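Local atomic coordinates of GDP-mannose-dependent alpha-(1-6)-phosphatidylinositol monomannoside mannosyltransferase (Corynebacterium glutamicum, PDB entry 3OKP), a protein that belongs to the GT-B class of glycosyltransferases, which are built from two Rossmann-like domains, and is modelled with guanosine-5'-diphosphate-alpha-D-mannose bound. Residues Q22-D27 against S116-E121; R26-T31 against E366-R371; R154-F159 against P163-L168; N12-R17 against I37-S42. All coordinates share one frame; numbering follows the deposited sequence.

Interaction 1 of 4, residues Q22-D27 against S116-E121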
loop_
_atom_site.group_PDB
_atom_site.type_symbol
_atom_site.label_atom_id
_atom_site.label_comp_id
_atom_site.label_asym_id
_atom_site.label_seq_id
_atom_site.Cartn_x
_atom_site.Cartn_y
_atom_site.Cartn_z
ATOM N N GLN A 22 -0.492 -2.981 9.820
ATOM C CA GLN A 22 0.680 -3.146 10.685
ATOM C C GLN A 22 1.923 -2.479 10.089
ATOM O O GLN A 22 2.641 -1.765 10.789
ATOM C CB GLN A 22 0.950 -4.630 10.965
ATOM C CG GLN A 22 -0.022 -5.280 11.955
ATOM C CD GLN A 22 -1.292 -5.825 11.310
ATOM O OE1 GLN A 22 -1.532 -5.652 10.116
ATOM N NE2 GLN A 22 -2.115 -6.493 12.112
ATOM N N SER A 23 2.157 -2.707 8.797
ATOM C CA SER A 23 3.292 -2.114 8.082
ATOM C C SER A 23 3.135 -0.600 7.931
ATOM O O SER A 23 4.096 0.154 8.095
ATOM C CB SER A 23 3.458 -2.770 6.708
ATOM O OG SER A 23 3.791 -4.143 6.836
ATOM N N TYR A 24 1.910 -0.180 7.622
ATOM C CA TYR A 24 1.532 1.225 7.493
ATOM C C TYR A 24 1.877 2.014 8.759
ATOM O O TYR A 24 2.549 3.047 8.690
ATOM C CB TYR A 24 0.033 1.309 7.177
ATOM C CG TYR A 24 -0.555 2.698 7.037
ATOM C CD1 TYR A 24 -0.672 3.303 5.785
ATOM C CD2 TYR A 24 -1.040 3.386 8.149
ATOM C CE1 TYR A 24 -1.237 4.576 5.651
ATOM C CE2 TYR A 24 -1.603 4.655 8.026
ATOM C CZ TYR A 24 -1.700 5.241 6.778
ATOM O OH TYR A 24 -2.255 6.498 6.662
ATOM N N LEU A 25 1.435 1.511 9.910
ATOM C CA LEU A 25 1.649 2.199 11.185
ATOM C C LEU A 25 3.106 2.152 11.641
ATOM O O LEU A 25 3.664 3.179 12.027
ATOM C CB LEU A 25 0.707 1.662 12.271
ATOM C CG LEU A 25 -0.790 1.945 12.082
ATOM C CD1 LEU A 25 -1.590 1.330 13.213
ATOM C CD2 LEU A 25 -1.081 3.441 11.979
ATOM N N ARG A 26 3.724 0.973 11.573
ATOM C CA ARG A 26 5.153 0.823 11.874
ATOM C C ARG A 26 6.004 1.866 11.133
ATOM O O ARG A 26 6.828 2.552 11.744
ATOM C CB ARG A 26 5.626 -0.599 11.539
ATOM C CG ARG A 26 7.141 -0.831 11.621
ATOM C CD ARG A 26 7.547 -2.061 10.815
ATOM N NE ARG A 26 7.401 -1.837 9.375
ATOM C CZ ARG A 26 7.147 -2.787 8.480
ATOM N NH1 ARG A 26 6.998 -4.052 8.858
ATOM N NH2 ARG A 26 7.031 -2.470 7.198
ATOM N N ASP A 27 5.788 1.995 9.825
ATOM C CA ASP A 27 6.617 2.871 8.998
ATOM C C ASP A 27 6.293 4.360 9.157
ATOM O O ASP A 27 7.196 5.193 9.103
ATOM C CB ASP A 27 6.572 2.443 7.529
ATOM C CG ASP A 27 7.176 1.063 7.299
ATOM O OD1 ASP A 27 7.985 0.604 8.134
ATOM O OD2 ASP A 27 6.839 0.433 6.275
ATOM N N SER A 116 -7.385 7.133 10.548
ATOM C CA SER A 116 -6.932 6.753 9.208
ATOM C C SER A 116 -7.829 5.691 8.584
ATOM O O SER A 116 -8.103 4.660 9.196
ATOM C CB SER A 116 -5.478 6.264 9.234
ATOM O OG SER A 116 -4.575 7.325 9.509
ATOM N N THR A 117 -8.291 5.958 7.367
ATOM C CA THR A 117 -9.030 4.967 6.594
ATOM C C THR A 117 -8.068 4.237 5.672
ATOM O O THR A 117 -6.975 4.735 5.376
ATOM C CB THR A 117 -10.161 5.596 5.755
ATOM O OG1 THR A 117 -9.607 6.513 4.802
ATOM C CG2 THR A 117 -11.167 6.315 6.650
ATOM N N HIS A 118 -8.476 3.053 5.226
ATOM C CA HIS A 118 -7.665 2.254 4.316
ATOM C C HIS A 118 -8.534 1.736 3.167
ATOM O O HIS A 118 -8.961 2.518 2.321
ATOM C CB HIS A 118 -6.951 1.133 5.084
ATOM C CG HIS A 118 -6.170 1.624 6.266
ATOM N ND1 HIS A 118 -4.850 2.012 6.178
ATOM C CD2 HIS A 118 -6.535 1.823 7.555
ATOM C CE1 HIS A 118 -4.431 2.414 7.365
ATOM N NE2 HIS A 118 -5.435 2.311 8.217
ATOM N N GLY A 119 -8.816 0.436 3.147
ATOM C CA GLY A 119 -9.664 -0.149 2.106
ATOM C C GLY A 119 -11.080 -0.464 2.558
ATOM O O GLY A 119 -12.037 -0.260 1.808
ATOM N N HIS A 120 -11.206 -0.950 3.792
ATOM C CA HIS A 120 -12.463 -1.498 4.310
ATOM C C HIS A 120 -13.629 -0.508 4.383
ATOM O O HIS A 120 -14.779 -0.899 4.185
ATOM C CB HIS A 120 -12.241 -2.141 5.686
ATOM N N GLU A 121 -13.329 0.761 4.657
ATOM C CA GLU A 121 -14.364 1.792 4.826
ATOM C C GLU A 121 -15.238 2.004 3.583
ATOM O O GLU A 121 -16.373 2.474 3.696
ATOM C CB GLU A 121 -13.752 3.121 5.283
ATOM C CG GLU A 121 -13.318 3.151 6.754
ATOM C CD GLU A 121 -11.906 2.618 6.996
ATOM O OE1 GLU A 121 -11.179 2.331 6.017
ATOM O OE2 GLU A 121 -11.523 2.493 8.182
#
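Tyr-24 offers one face of its ring to the edge of the His-118 imidazole, a T-shaped pair with centroids 4.8 Å apart and planes at 84°. The touching point is His-118 CE1, which stands over the rim of the tyrosine and comes within 3.6 Å of Tyr-24 CD2. The tyrosine ring reaches the loop because its CG lies opposite the backbone N (chi1 179°). At the phenol end, Ser-116 OG lies at the edge of the tyrosine ring, near its plane. Tyr-24 OH and Ser-116 OG are 3.8 Å apart and only touch: the former bonds to Leu-168 O, the latter to Trp-91 NE1 and Thr-145 OG1. His-118 NE2 is tied to Gly-93 O, which would limit rotation of the imidazole. The loop itself is braced by an almost straight bond, 170° at the hydrogen, from His-118 N to Glu-121 OE1 at 2.9 Å. The His-118 side chain lies about 9 Å from the bound guanosine-5'-diphosphate-alpha-D-mannose. Helix 20-29 is thereby packed against the loop that leaves strand 112-116, which lies between strands 89-92 and 143-146 in the parallel sheet; Tyr-24 also touches Thr-145 of the latter.

Interaction 2 of 4, residues R26-T31 against E366-R371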
loop_
_atom_site.group_PDB
_atom_site.type_symbol
_atom_site.label_atom_id
_atom_site.label_comp_id
_atom_site.label_asym_id
_atom_site.label_seq_id
_atom_site.Cartn_x
_atom_site.Cartn_y
_atom_site.Cartn_z
ATOM N N ARG A 26 3.724 0.973 11.573
ATOM C CA ARG A 26 5.153 0.823 11.874
ATOM C C ARG A 26 6.004 1.866 11.133
ATOM O O ARG A 26 6.828 2.552 11.744
ATOM C CB ARG A 26 5.626 -0.599 11.539
ATOM C CG ARG A 26 7.141 -0.831 11.621
ATOM C CD ARG A 26 7.547 -2.061 10.815
ATOM N NE ARG A 26 7.401 -1.837 9.375
ATOM C CZ ARG A 26 7.147 -2.787 8.480
ATOM N NH1 ARG A 26 6.998 -4.052 8.858
ATOM N NH2 ARG A 26 7.031 -2.470 7.198
ATOM N N ASP A 27 5.788 1.995 9.825
ATOM C CA ASP A 27 6.617 2.871 8.998
ATOM C C ASP A 27 6.293 4.360 9.157
ATOM O O ASP A 27 7.196 5.193 9.103
ATOM C CB ASP A 27 6.572 2.443 7.529
ATOM C CG ASP A 27 7.176 1.063 7.299
ATOM O OD1 ASP A 27 7.985 0.604 8.134
ATOM O OD2 ASP A 27 6.839 0.433 6.275
ATOM N N PHE A 28 5.021 4.694 9.364
ATOM C CA PHE A 28 4.645 6.083 9.653
ATOM C C PHE A 28 5.145 6.563 11.018
ATOM O O PHE A 28 5.638 7.689 11.137
ATOM C CB PHE A 28 3.134 6.311 9.516
ATOM C CG PHE A 28 2.727 6.865 8.181
ATOM C CD1 PHE A 28 3.146 8.134 7.785
ATOM C CD2 PHE A 28 1.923 6.128 7.322
ATOM C CE1 PHE A 28 2.781 8.656 6.548
ATOM C CE2 PHE A 28 1.551 6.640 6.080
ATOM C CZ PHE A 28 1.980 7.908 5.692
ATOM N N ILE A 29 5.026 5.710 12.036
ATOM C CA ILE A 29 5.493 6.049 13.391
ATOM C C ILE A 29 7.007 6.301 13.402
ATOM O O ILE A 29 7.487 7.224 14.070
ATOM C CB ILE A 29 5.099 4.964 14.438
ATOM C CG1 ILE A 29 3.583 4.956 14.665
ATOM C CG2 ILE A 29 5.805 5.210 15.768
ATOM C CD1 ILE A 29 3.049 3.686 15.342
ATOM N N ALA A 30 7.740 5.494 12.637
ATOM C CA ALA A 30 9.197 5.589 12.544
ATOM C C ALA A 30 9.695 6.919 11.962
ATOM O O ALA A 30 10.848 7.292 12.167
ATOM C CB ALA A 30 9.757 4.404 11.753
ATOM N N THR A 31 8.820 7.634 11.252
ATOM C CA THR A 31 9.160 8.942 10.675
ATOM C C THR A 31 9.066 10.080 11.694
ATOM O O THR A 31 9.563 11.183 11.450
ATOM C CB THR A 31 8.258 9.298 9.465
ATOM O OG1 THR A 31 6.900 9.453 9.897
ATOM C CG2 THR A 31 8.336 8.231 8.377
ATOM N N GLU A 366 10.219 9.826 3.550
ATOM C CA GLU A 366 10.650 11.164 3.958
ATOM C C GLU A 366 9.571 12.200 3.650
ATOM O O GLU A 366 9.234 13.026 4.500
ATOM C CB GLU A 366 11.967 11.547 3.272
ATOM C CG GLU A 366 13.219 10.931 3.904
ATOM C CD GLU A 366 13.440 9.464 3.538
ATOM O OE1 GLU A 366 12.758 8.943 2.624
ATOM O OE2 GLU A 366 14.315 8.832 4.171
ATOM N N ILE A 367 9.034 12.136 2.432
ATOM C CA ILE A 367 7.939 13.004 1.998
ATOM C C ILE A 367 6.665 12.732 2.801
ATOM O O ILE A 367 6.048 13.664 3.324
ATOM C CB ILE A 367 7.662 12.854 0.470
ATOM C CG1 ILE A 367 8.846 13.372 -0.368
ATOM C CG2 ILE A 367 6.345 13.529 0.066
ATOM C CD1 ILE A 367 9.177 14.861 -0.205
ATOM N N MET A 368 6.285 11.459 2.903
ATOM C CA MET A 368 5.063 11.075 3.614
ATOM C C MET A 368 5.166 11.328 5.115
ATOM O O MET A 368 4.189 11.727 5.748
ATOM C CB MET A 368 4.687 9.615 3.333
ATOM C CG MET A 368 4.228 9.336 1.895
ATOM S SD MET A 368 2.977 10.468 1.234
ATOM C CE MET A 368 1.666 10.302 2.432
ATOM N N GLY A 369 6.355 11.096 5.670
ATOM C CA GLY A 369 6.639 11.406 7.072
ATOM C C GLY A 369 6.419 12.872 7.394
ATOM O O GLY A 369 5.888 13.208 8.454
ATOM N N GLU A 370 6.822 13.743 6.469
ATOM C CA GLU A 370 6.596 15.182 6.597
ATOM C C GLU A 370 5.109 15.527 6.603
ATOM O O GLU A 370 4.672 16.387 7.373
ATOM C CB GLU A 370 7.317 15.952 5.488
ATOM C CG GLU A 370 8.813 16.096 5.709
ATOM N N ARG A 371 4.339 14.850 5.748
ATOM C CA ARG A 371 2.880 14.989 5.731
ATOM C C ARG A 371 2.258 14.634 7.082
ATOM O O ARG A 371 1.374 15.345 7.563
ATOM C CB ARG A 371 2.250 14.125 4.635
ATOM C CG ARG A 371 2.429 14.647 3.215
ATOM C CD ARG A 371 1.517 13.878 2.273
ATOM N NE ARG A 371 1.686 14.249 0.871
ATOM C CZ ARG A 371 0.957 13.752 -0.126
ATOM N NH1 ARG A 371 0.003 12.862 0.119
ATOM N NH2 ARG A 371 1.179 14.145 -1.372
#
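This is a buried helix-to-helix contact of the GT-B fold, in which helix 365-377, the last of the chain, packs on helix 20-29, the first. A C-terminal helix returning to the N-terminal Rossmann-like domain is a familiar feature of GT-B enzymes, and here the segments are separated by 334 residues of chain. Two side chains from residues 26-31 make the contact, and no hydrogen bond joins the segments. Phe-28 meets the other helix with the edge of its ring: Met-368 O lies close to the ring plane, 3.5 Å from Phe-28 CE1. The same CE1 is 3.9 Å from Met-368 CB. The methionine chain is bent at both chi2 (-49°) and chi3 (-57°), a fold that brings its terminal methyl round to the ring, with Met-368 CE 4.1 Å from Phe-28 CZ. Trp-365 joins the cluster with an edge-to-face pairing to Phe-28, and Leu-168 also packs on that ring. The backbones come nearest at the other end of the contact, where the CA atoms of Thr-31 and Gly-369 are 5.0 Å apart. With no side chain on Gly-369, Thr-31 can rest directly on the helix backbone. Its hydroxyl and methyl both bear on one atom: Thr-31 OG1 is 3.4 Å from Gly-369 CA, and Thr-31 CG2 is 3.8 Å from the same carbon.

Interaction 3 of 4, residues R154-F159 against P163-L168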
loop_
_atom_site.group_PDB
_atom_site.type_symbol
_atom_site.label_atom_id
_atom_site.label_comp_id
_atom_site.label_asym_id
_atom_site.label_seq_id
_atom_site.Cartn_x
_atom_site.Cartn_y
_atom_site.Cartn_z
ATOM N N ARG A 154 -15.638 7.364 -2.672
ATOM C CA ARG A 154 -16.541 6.274 -2.294
ATOM C C ARG A 154 -17.204 6.460 -0.921
ATOM O O ARG A 154 -18.364 6.081 -0.742
ATOM C CB ARG A 154 -15.822 4.915 -2.346
ATOM C CG ARG A 154 -15.299 4.471 -3.728
ATOM C CD ARG A 154 -16.403 4.180 -4.756
ATOM N NE ARG A 154 -17.392 3.210 -4.277
ATOM C CZ ARG A 154 -17.374 1.903 -4.535
ATOM N NH1 ARG A 154 -16.412 1.367 -5.277
ATOM N NH2 ARG A 154 -18.330 1.126 -4.044
ATOM N N PHE A 155 -16.482 7.039 0.043
ATOM C CA PHE A 155 -17.002 7.128 1.417
ATOM C C PHE A 155 -17.163 8.527 2.039
ATOM O O PHE A 155 -17.596 8.644 3.192
ATOM C CB PHE A 155 -16.225 6.200 2.376
ATOM C CG PHE A 155 -14.748 6.518 2.504
ATOM C CD1 PHE A 155 -13.803 5.501 2.410
ATOM C CD2 PHE A 155 -14.303 7.821 2.741
ATOM C CE1 PHE A 155 -12.442 5.773 2.536
ATOM C CE2 PHE A 155 -12.950 8.102 2.867
ATOM C CZ PHE A 155 -12.015 7.075 2.764
ATOM N N LYS A 156 -16.823 9.574 1.286
ATOM C CA LYS A 156 -16.852 10.948 1.809
ATOM C C LYS A 156 -18.212 11.353 2.391
ATOM O O LYS A 156 -18.280 11.867 3.510
ATOM C CB LYS A 156 -16.412 11.959 0.744
ATOM C CG LYS A 156 -16.029 13.323 1.310
ATOM C CD LYS A 156 -15.739 14.330 0.205
ATOM C CE LYS A 156 -15.201 15.640 0.767
ATOM N NZ LYS A 156 -16.222 16.393 1.560
ATOM N N SER A 157 -19.283 11.110 1.636
ATOM C CA SER A 157 -20.637 11.481 2.064
ATOM C C SER A 157 -21.076 10.759 3.342
ATOM O O SER A 157 -21.842 11.308 4.136
ATOM C CB SER A 157 -21.653 11.258 0.936
ATOM O OG SER A 157 -21.806 9.882 0.637
ATOM N N ALA A 158 -20.578 9.536 3.535
ATOM C CA ALA A 158 -20.887 8.745 4.727
ATOM C C ALA A 158 -20.311 9.364 6.004
ATOM O O ALA A 158 -21.001 9.437 7.023
ATOM C CB ALA A 158 -20.409 7.309 4.560
ATOM N N PHE A 159 -19.057 9.813 5.941
ATOM C CA PHE A 159 -18.395 10.450 7.084
ATOM C C PHE A 159 -18.971 11.828 7.423
ATOM O O PHE A 159 -18.987 12.229 8.589
ATOM C CB PHE A 159 -16.880 10.550 6.855
ATOM C CG PHE A 159 -16.146 9.253 7.076
ATOM C CD1 PHE A 159 -15.778 8.454 5.996
ATOM C CD2 PHE A 159 -15.825 8.828 8.364
ATOM C CE1 PHE A 159 -15.094 7.253 6.193
ATOM C CE2 PHE A 159 -15.148 7.627 8.573
ATOM C CZ PHE A 159 -14.779 6.838 7.483
ATOM N N PRO A 163 -15.176 16.413 9.694
ATOM C CA PRO A 163 -13.716 16.328 9.700
ATOM C C PRO A 163 -13.073 16.995 8.487
ATOM O O PRO A 163 -13.732 17.189 7.463
ATOM C CB PRO A 163 -13.453 14.818 9.670
ATOM C CG PRO A 163 -14.634 14.232 9.004
ATOM C CD PRO A 163 -15.800 15.162 9.215
ATOM N N THR A 164 -11.799 17.357 8.625
ATOM C CA THR A 164 -10.969 17.729 7.483
ATOM C C THR A 164 -10.377 16.452 6.892
ATOM O O THR A 164 -9.941 15.565 7.629
ATOM C CB THR A 164 -9.827 18.692 7.876
ATOM O OG1 THR A 164 -8.994 18.073 8.865
ATOM C CG2 THR A 164 -10.382 19.998 8.426
ATOM N N PHE A 165 -10.370 16.360 5.567
ATOM C CA PHE A 165 -9.888 15.160 4.886
ATOM C C PHE A 165 -8.473 15.357 4.347
ATOM O O PHE A 165 -8.211 16.308 3.605
ATOM C CB PHE A 165 -10.854 14.745 3.773
ATOM C CG PHE A 165 -12.227 14.375 4.269
ATOM C CD1 PHE A 165 -12.527 13.060 4.610
ATOM C CD2 PHE A 165 -13.222 15.342 4.393
ATOM C CE1 PHE A 165 -13.799 12.716 5.064
ATOM C CE2 PHE A 165 -14.493 15.008 4.851
ATOM C CZ PHE A 165 -14.782 13.691 5.187
ATOM N N GLU A 166 -7.569 14.458 4.734
ATOM C CA GLU A 166 -6.152 14.570 4.388
ATOM C C GLU A 166 -5.628 13.315 3.694
ATOM O O GLU A 166 -5.864 12.198 4.154
ATOM C CB GLU A 166 -5.314 14.859 5.639
ATOM C CG GLU A 166 -5.611 16.190 6.325
ATOM C CD GLU A 166 -4.962 17.385 5.637
ATOM O OE1 GLU A 166 -4.103 17.188 4.747
ATOM O OE2 GLU A 166 -5.313 18.528 5.992
ATOM N N HIS A 167 -4.914 13.509 2.588
ATOM C CA HIS A 167 -4.333 12.403 1.827
ATOM C C HIS A 167 -3.099 11.843 2.539
ATOM O O HIS A 167 -2.055 12.498 2.604
ATOM C CB HIS A 167 -3.994 12.863 0.399
ATOM C CG HIS A 167 -3.589 11.752 -0.526
ATOM N ND1 HIS A 167 -2.513 11.854 -1.382
ATOM C CD2 HIS A 167 -4.117 10.522 -0.732
ATOM C CE1 HIS A 167 -2.398 10.736 -2.076
ATOM N NE2 HIS A 167 -3.356 9.909 -1.697
ATOM N N LEU A 168 -3.230 10.638 3.090
ATOM C CA LEU A 168 -2.113 9.988 3.776
ATOM C C LEU A 168 -1.961 8.513 3.381
ATOM O O LEU A 168 -2.250 7.614 4.182
ATOM C CB LEU A 168 -2.224 10.155 5.300
ATOM C CG LEU A 168 -0.941 9.971 6.125
ATOM C CD1 LEU A 168 0.053 11.096 5.879
ATOM C CD2 LEU A 168 -1.255 9.849 7.611
#
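Phe-165 packs between helix 149-159 and its own strand 164-167, the second half of a beta-alpha-beta crossover that starts at strand 143-146. On the buried side its ring edge points at the base of Phe-159, with Phe-165 CZ 4.1 Å from Phe-159 CB. Of the Phe-159 side chain, CB is what meets Phe-165. Its CG lies opposite the carbonyl carbon (chi1 -78°), and the ring turns inward to Thr-117 and to Leu-134 and Ile-137 of helix 128-140. Phe-165 also packs on Leu-144 of the adjoining strand, so this part of the contact belongs to the layer between sheet and helices. Pro-163, itself buried, adds the longest touch near the connecting turn, where its CD is 4.4 Å from Phe-159 O. The outer side is different. Whereas Phe-159 is buried, Lys-156 is exposed and lays its aliphatic chain over one face of Phe-165, CG standing above the rim of the ring. No hydrogen bond forms here. The lysine chain runs extended until chi4, where a bend to -68° brings its end back to the ring rim, Lys-156 NZ lying 4.0 Å from Phe-165 CE2.

Interaction 4 of 4, residues N12-R17 against I37-S42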
loop_
_atom_site.group_PDB
_atom_site.type_symbol
_atom_site.label_atom_id
_atom_site.label_comp_id
_atom_site.label_asym_id
_atom_site.label_seq_id
_atom_site.Cartn_x
_atom_site.Cartn_y
_atom_site.Cartn_z
ATOM N N ASN A 12 -5.719 -1.889 16.971
ATOM C CA ASN A 12 -5.742 -3.342 17.052
ATOM C C ASN A 12 -4.728 -3.954 16.079
ATOM O O ASN A 12 -4.491 -5.161 16.093
ATOM C CB ASN A 12 -7.151 -3.862 16.745
ATOM C CG ASN A 12 -7.301 -5.352 17.009
ATOM O OD1 ASN A 12 -6.966 -5.840 18.087
ATOM N ND2 ASN A 12 -7.806 -6.080 16.021
ATOM N N ASP A 13 -4.133 -3.108 15.239
ATOM C CA ASP A 13 -3.252 -3.558 14.164
ATOM C C ASP A 13 -1.823 -3.060 14.379
ATOM O O ASP A 13 -1.463 -1.974 13.932
ATOM C CB ASP A 13 -3.764 -3.054 12.808
ATOM C CG ASP A 13 -5.228 -3.376 12.571
ATOM O OD1 ASP A 13 -5.597 -4.572 12.585
ATOM O OD2 ASP A 13 -6.010 -2.424 12.356
ATOM N N PHE A 14 -1.015 -3.858 15.066
ATOM C CA PHE A 14 0.367 -3.484 15.358
ATOM C C PHE A 14 1.259 -4.719 15.257
ATOM O O PHE A 14 0.805 -5.826 15.548
ATOM C CB PHE A 14 0.457 -2.851 16.755
ATOM C CG PHE A 14 1.702 -2.028 16.983
ATOM C CD1 PHE A 14 1.892 -0.821 16.314
ATOM C CD2 PHE A 14 2.675 -2.451 17.885
ATOM C CE1 PHE A 14 3.043 -0.057 16.521
ATOM C CE2 PHE A 14 3.829 -1.694 18.102
ATOM C CZ PHE A 14 4.010 -0.494 17.420
ATOM N N PRO A 15 2.522 -4.545 14.810
ATOM C CA PRO A 15 3.496 -5.634 14.893
ATOM C C PRO A 15 3.606 -6.198 16.321
ATOM O O PRO A 15 3.227 -5.509 17.273
ATOM C CB PRO A 15 4.805 -4.960 14.482
ATOM C CG PRO A 15 4.394 -3.836 13.614
ATOM C CD PRO A 15 3.098 -3.345 14.172
ATOM N N PRO A 16 4.151 -7.422 16.483
ATOM C CA PRO A 16 4.845 -8.259 15.491
ATOM C C PRO A 16 3.956 -8.952 14.446
ATOM O O PRO A 16 4.483 -9.537 13.498
ATOM C CB PRO A 16 5.572 -9.292 16.357
ATOM C CG PRO A 16 4.717 -9.427 17.561
ATOM C CD PRO A 16 4.101 -8.075 17.805
ATOM N N ARG A 17 2.635 -8.890 14.616
ATOM C CA ARG A 17 1.706 -9.444 13.625
ATOM C C ARG A 17 1.945 -8.821 12.247
ATOM O O ARG A 17 2.154 -7.610 12.131
ATOM C CB ARG A 17 0.250 -9.243 14.069
ATOM C CG ARG A 17 -0.784 -9.951 13.190
ATOM C CD ARG A 17 -2.190 -9.806 13.754
ATOM N NE ARG A 17 -3.202 -10.314 12.829
ATOM N N ILE A 37 5.672 10.029 20.571
ATOM C CA ILE A 37 4.779 8.938 20.189
ATOM C C ILE A 37 4.606 7.928 21.320
ATOM O O ILE A 37 5.590 7.488 21.926
ATOM C CB ILE A 37 5.301 8.180 18.930
ATOM C CG1 ILE A 37 5.326 9.092 17.693
ATOM C CG2 ILE A 37 4.486 6.897 18.682
ATOM C CD1 ILE A 37 3.956 9.364 17.049
ATOM N N VAL A 38 3.350 7.579 21.600
ATOM C CA VAL A 38 3.013 6.452 22.469
ATOM C C VAL A 38 1.990 5.581 21.731
ATOM O O VAL A 38 1.081 6.104 21.088
ATOM C CB VAL A 38 2.426 6.905 23.839
ATOM C CG1 VAL A 38 2.226 5.705 24.765
ATOM C CG2 VAL A 38 3.328 7.941 24.514
ATOM N N VAL A 39 2.153 4.263 21.810
ATOM C CA VAL A 39 1.214 3.331 21.180
ATOM C C VAL A 39 0.412 2.572 22.235
ATOM O O VAL A 39 0.964 2.120 23.241
ATOM C CB VAL A 39 1.926 2.332 20.224
ATOM C CG1 VAL A 39 0.925 1.356 19.594
ATOM C CG2 VAL A 39 2.688 3.080 19.132
ATOM N N PHE A 40 -0.893 2.464 21.995
ATOM C CA PHE A 40 -1.803 1.634 22.782
ATOM C C PHE A 40 -2.350 0.552 21.846
ATOM O O PHE A 40 -3.180 0.828 20.973
ATOM C CB PHE A 40 -2.922 2.506 23.380
ATOM C CG PHE A 40 -3.912 1.757 24.244
ATOM C CD1 PHE A 40 -3.482 0.863 25.226
ATOM C CD2 PHE A 40 -5.283 1.979 24.094
ATOM C CE1 PHE A 40 -4.400 0.183 26.028
ATOM C CE2 PHE A 40 -6.211 1.308 24.891
ATOM C CZ PHE A 40 -5.770 0.406 25.859
ATOM N N ALA A 41 -1.857 -0.674 22.017
ATOM C CA ALA A 41 -2.143 -1.762 21.078
ATOM C C ALA A 41 -2.587 -3.056 21.760
ATOM O O ALA A 41 -2.177 -3.350 22.881
ATOM C CB ALA A 41 -0.928 -2.020 20.187
ATOM N N SER A 42 -3.424 -3.825 21.066
ATOM C CA SER A 42 -3.819 -5.161 21.517
ATOM C C SER A 42 -2.622 -6.123 21.546
ATOM O O SER A 42 -1.552 -5.816 21.011
ATOM C CB SER A 42 -4.924 -5.718 20.617
ATOM O OG SER A 42 -4.503 -5.764 19.267
#
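The loop that follows the first strand of the N-terminal Rossmann-like sheet, residues 12-17, packs along Val-39 to Ser-42 of the neighbouring strand 37-42 before the chain enters helix 20-29. Phe-14 carries the apolar half. Val-39 CG1 sits over the centre of its ring as a CH-pi contact, 4.0 Å from the centroid and 12° off the ring normal. Pro-15 CD covers the opposite face toward its rim, so the phenyl group is sandwiched between the loop's own proline and the strand. Nearer the backbone, Phe-14 CB meets Ala-41 CB at 3.8 Å. Val-39 and Ala-41, two residues apart, thus present the same side of the strand to the phenylalanine. The polar half lies at Ser-42, whose OG donates to Asn-12 OD1 across 2.7 Å. The hydroxyl approaches from above the carbonyl plane, 42° out of it. Asn-12 OD1 also takes a hydrogen bond from Met-68 N, and Ser-42 OG has a further partner in Gln-44 NE2. Two donors on one carbonyl oxygen imply a definite orientation for the amide, and the serine's bond ties buried Ser-42 to the loop by a directed link as well as by apolar packing.

Interactions 1, 2 and 4 are buried, whereas interaction 3 is only partly so and includes an exposed lysine. Helix 20-29 supplies a segment to both interaction 1 and interaction 2, and its Ile-29 packs on Phe-14 and Val-39 of interaction 4. Leu-168 connects three contacts: its O bonds to Tyr-24 OH, and its side chain packs on Phe-28 and Met-368. Interactions 3 and 4 both reach the seven-stranded sheet but do not touch, their centres about 24 Å apart. A hydrogen bond crosses between segments only in interaction 4; interaction 1 relies on an aromatic pair, interaction 2 on close approach to a helix backbone, and interaction 3 on apolar packing that an exposed lysine borders.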